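Local coordinates for C protein alpha-antigen (Streptococcus agalactiae, PDB 1YWM) that may play a role in virulence and immunity as a cell-wall-anchored surface protein, represented by its N-terminal domain, a fibronectin-fold beta sandwich joined to a three-helix bundle, at residues A[38-43]-A[115-120]. Residues are numbered along the deposited sequence; the frame is centred on the assembly and turned at random.
Sequences NGNAYI and SVALTI
A41 and L118 sit side by side on one face of two neighbouring parallel strands, and the small methyl of A41 leaves a shallow hollow that larger side chains of 115-120 fill from both ends. V116 CG1 reaches A41 CB at 3.9 Å from one end; from the other comes L118 CD1, also 3.9 Å from A41 CB. The CD1 branch of L118 leans toward 38-43, its CG turned away from the backbone N (chi1 173°), and lies over the A41 carbonyl, reaching I43 CG1 at 4.0 Å. The other face carries Y42 and T119, which lie side by side and point the same way; T119 CB presses against Y42 CD2 at 3.5 Å, meeting the ring obliquely. A water rests over one ring face near its rim, bonded to A41 O and to T119 OG1. Between the two faces the backbones bond in parallel fashion: A41 N donates to A117 O (2.8 Å), T119 N to A41 O, and I43 N to T119 O. Where the strands begin to part, a second water takes over, giving a hydrogen to G39 O and accepting one from A117 N. This is the parallel pairing within an otherwise antiparallel mixed sheet of the fibronectin-like beta sandwich. Strand 88-97 flanks 113-121 on the side away from 40-44, yet its L92 reaches A41 and its A90 touches L118; F71 of strand 66-73 touches both I43 and L118, and helix 45-49 packs V48 against I43 and L45 against I120.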
loop_
_atom_site.group_PDB
_atom_site.type_symbol
_atom_site.label_atom_id
_atom_site.label_comp_id
_atom_site.label_asym_id
_atom_site.label_seq_id
_atom_site.Cartn_x
_atom_site.Cartn_y
_atom_site.Cartn_z
ATOM N N ASN A 38 -1.306 12.203 -5.229
ATOM C CA ASN A 38 -1.106 12.966 -6.460
ATOM C C ASN A 38 -2.142 12.588 -7.531
ATOM O O ASN A 38 -1.833 12.567 -8.725
ATOM C CB ASN A 38 0.331 12.782 -6.995
ATOM C CG ASN A 38 1.396 13.372 -6.063
ATOM O OD1 ASN A 38 1.284 14.515 -5.616
ATOM N ND2 ASN A 38 2.434 12.592 -5.778
ATOM N N GLY A 39 -3.354 12.259 -7.095
ATOM C CA GLY A 39 -4.410 11.866 -8.019
ATOM C C GLY A 39 -4.245 10.483 -8.618
ATOM O O GLY A 39 -4.994 10.104 -9.520
ATOM N N ASN A 40 -3.270 9.723 -8.112
ATOM C CA ASN A 40 -3.052 8.356 -8.530
ATOM C C ASN A 40 -3.452 7.369 -7.439
ATOM O O ASN A 40 -3.519 7.729 -6.252
ATOM C CB ASN A 40 -1.581 8.151 -8.889
ATOM C CG ASN A 40 -1.133 9.091 -9.953
ATOM O OD1 ASN A 40 -1.933 9.498 -10.808
ATOM N ND2 ASN A 40 0.132 9.483 -9.899
ATOM N N ALA A 41 -3.732 6.132 -7.841
ATOM C CA ALA A 41 -4.124 5.135 -6.872
ATOM C C ALA A 41 -2.998 4.159 -6.581
ATOM O O ALA A 41 -2.154 3.881 -7.441
ATOM C CB ALA A 41 -5.397 4.383 -7.310
ATOM N N TYR A 42 -3.037 3.615 -5.367
ATOM C CA TYR A 42 -2.100 2.578 -4.916
ATOM C C TYR A 42 -2.854 1.570 -4.106
ATOM O O TYR A 42 -3.690 1.947 -3.296
ATOM C CB TYR A 42 -1.076 3.178 -3.946
ATOM C CG TYR A 42 -0.157 4.163 -4.583
ATOM C CD1 TYR A 42 -0.580 5.464 -4.861
ATOM C CD2 TYR A 42 1.158 3.810 -4.886
ATOM C CE1 TYR A 42 0.280 6.379 -5.475
ATOM C CE2 TYR A 42 2.029 4.732 -5.464
ATOM C CZ TYR A 42 1.580 5.998 -5.761
ATOM O OH TYR A 42 2.448 6.912 -6.325
ATOM N N ILE A 43 -2.523 0.300 -4.298
ATOM C CA ILE A 43 -3.165 -0.803 -3.576
ATOM C C ILE A 43 -2.073 -1.786 -3.167
ATOM O O ILE A 43 -1.236 -2.177 -3.989
ATOM C CB ILE A 43 -4.214 -1.500 -4.486
ATOM C CG1 ILE A 43 -5.437 -0.570 -4.675
ATOM C CG2 ILE A 43 -4.633 -2.856 -3.908
ATOM C CD1 ILE A 43 -6.528 -1.149 -5.682
ATOM N N SER A 115 -10.885 7.338 -15.014
ATOM C CA SER A 115 -9.686 6.516 -15.172
ATOM C C SER A 115 -8.626 7.011 -14.207
ATOM O O SER A 115 -8.398 8.218 -14.119
ATOM C CB SER A 115 -9.141 6.677 -16.593
ATOM O OG SER A 115 -10.157 6.400 -17.533
ATOM N N VAL A 116 -7.998 6.082 -13.487
ATOM C CA VAL A 116 -6.979 6.402 -12.491
ATOM C C VAL A 116 -5.728 5.526 -12.750
ATOM O O VAL A 116 -5.837 4.311 -12.883
ATOM C CB VAL A 116 -7.500 6.117 -11.028
ATOM C CG1 VAL A 116 -6.664 6.831 -10.024
ATOM C CG2 VAL A 116 -9.005 6.553 -10.844
ATOM N N ALA A 117 -4.548 6.131 -12.837
ATOM C CA ALA A 117 -3.306 5.346 -12.878
ATOM C C ALA A 117 -3.202 4.583 -11.543
ATOM O O ALA A 117 -3.566 5.140 -10.502
ATOM C CB ALA A 117 -2.119 6.269 -13.014
ATOM N N LEU A 118 -2.742 3.337 -11.603
ATOM C CA LEU A 118 -2.737 2.431 -10.447
ATOM C C LEU A 118 -1.340 1.806 -10.284
ATOM O O LEU A 118 -0.748 1.313 -11.242
ATOM C CB LEU A 118 -3.776 1.309 -10.607
ATOM C CG LEU A 118 -3.743 0.204 -9.544
ATOM C CD1 LEU A 118 -4.017 0.881 -8.159
ATOM C CD2 LEU A 118 -4.797 -0.897 -9.861
ATOM N N THR A 119 -0.852 1.807 -9.052
ATOM C CA THR A 119 0.371 1.101 -8.707
ATOM C C THR A 119 0.018 -0.028 -7.749
ATOM O O THR A 119 -0.560 0.226 -6.693
ATOM C CB THR A 119 1.303 2.093 -7.970
ATOM O OG1 THR A 119 1.751 3.082 -8.892
ATOM C CG2 THR A 119 2.626 1.356 -7.483
ATOM N N ILE A 120 0.333 -1.267 -8.102
ATOM C CA ILE A 120 0.033 -2.361 -7.200
ATOM C C ILE A 120 1.362 -2.789 -6.564
ATOM O O ILE A 120 2.358 -2.957 -7.254
ATOM C CB ILE A 120 -0.596 -3.567 -7.936
ATOM C CG1 ILE A 120 -1.928 -3.166 -8.624
ATOM C CG2 ILE A 120 -0.837 -4.685 -6.957
ATOM C CD1 ILE A 120 -2.400 -4.220 -9.622
HETATM O O HOH W 1 -4.385 9.017 -12.170
HETATM O O HOH W 2 -0.092 5.092 -9.061
#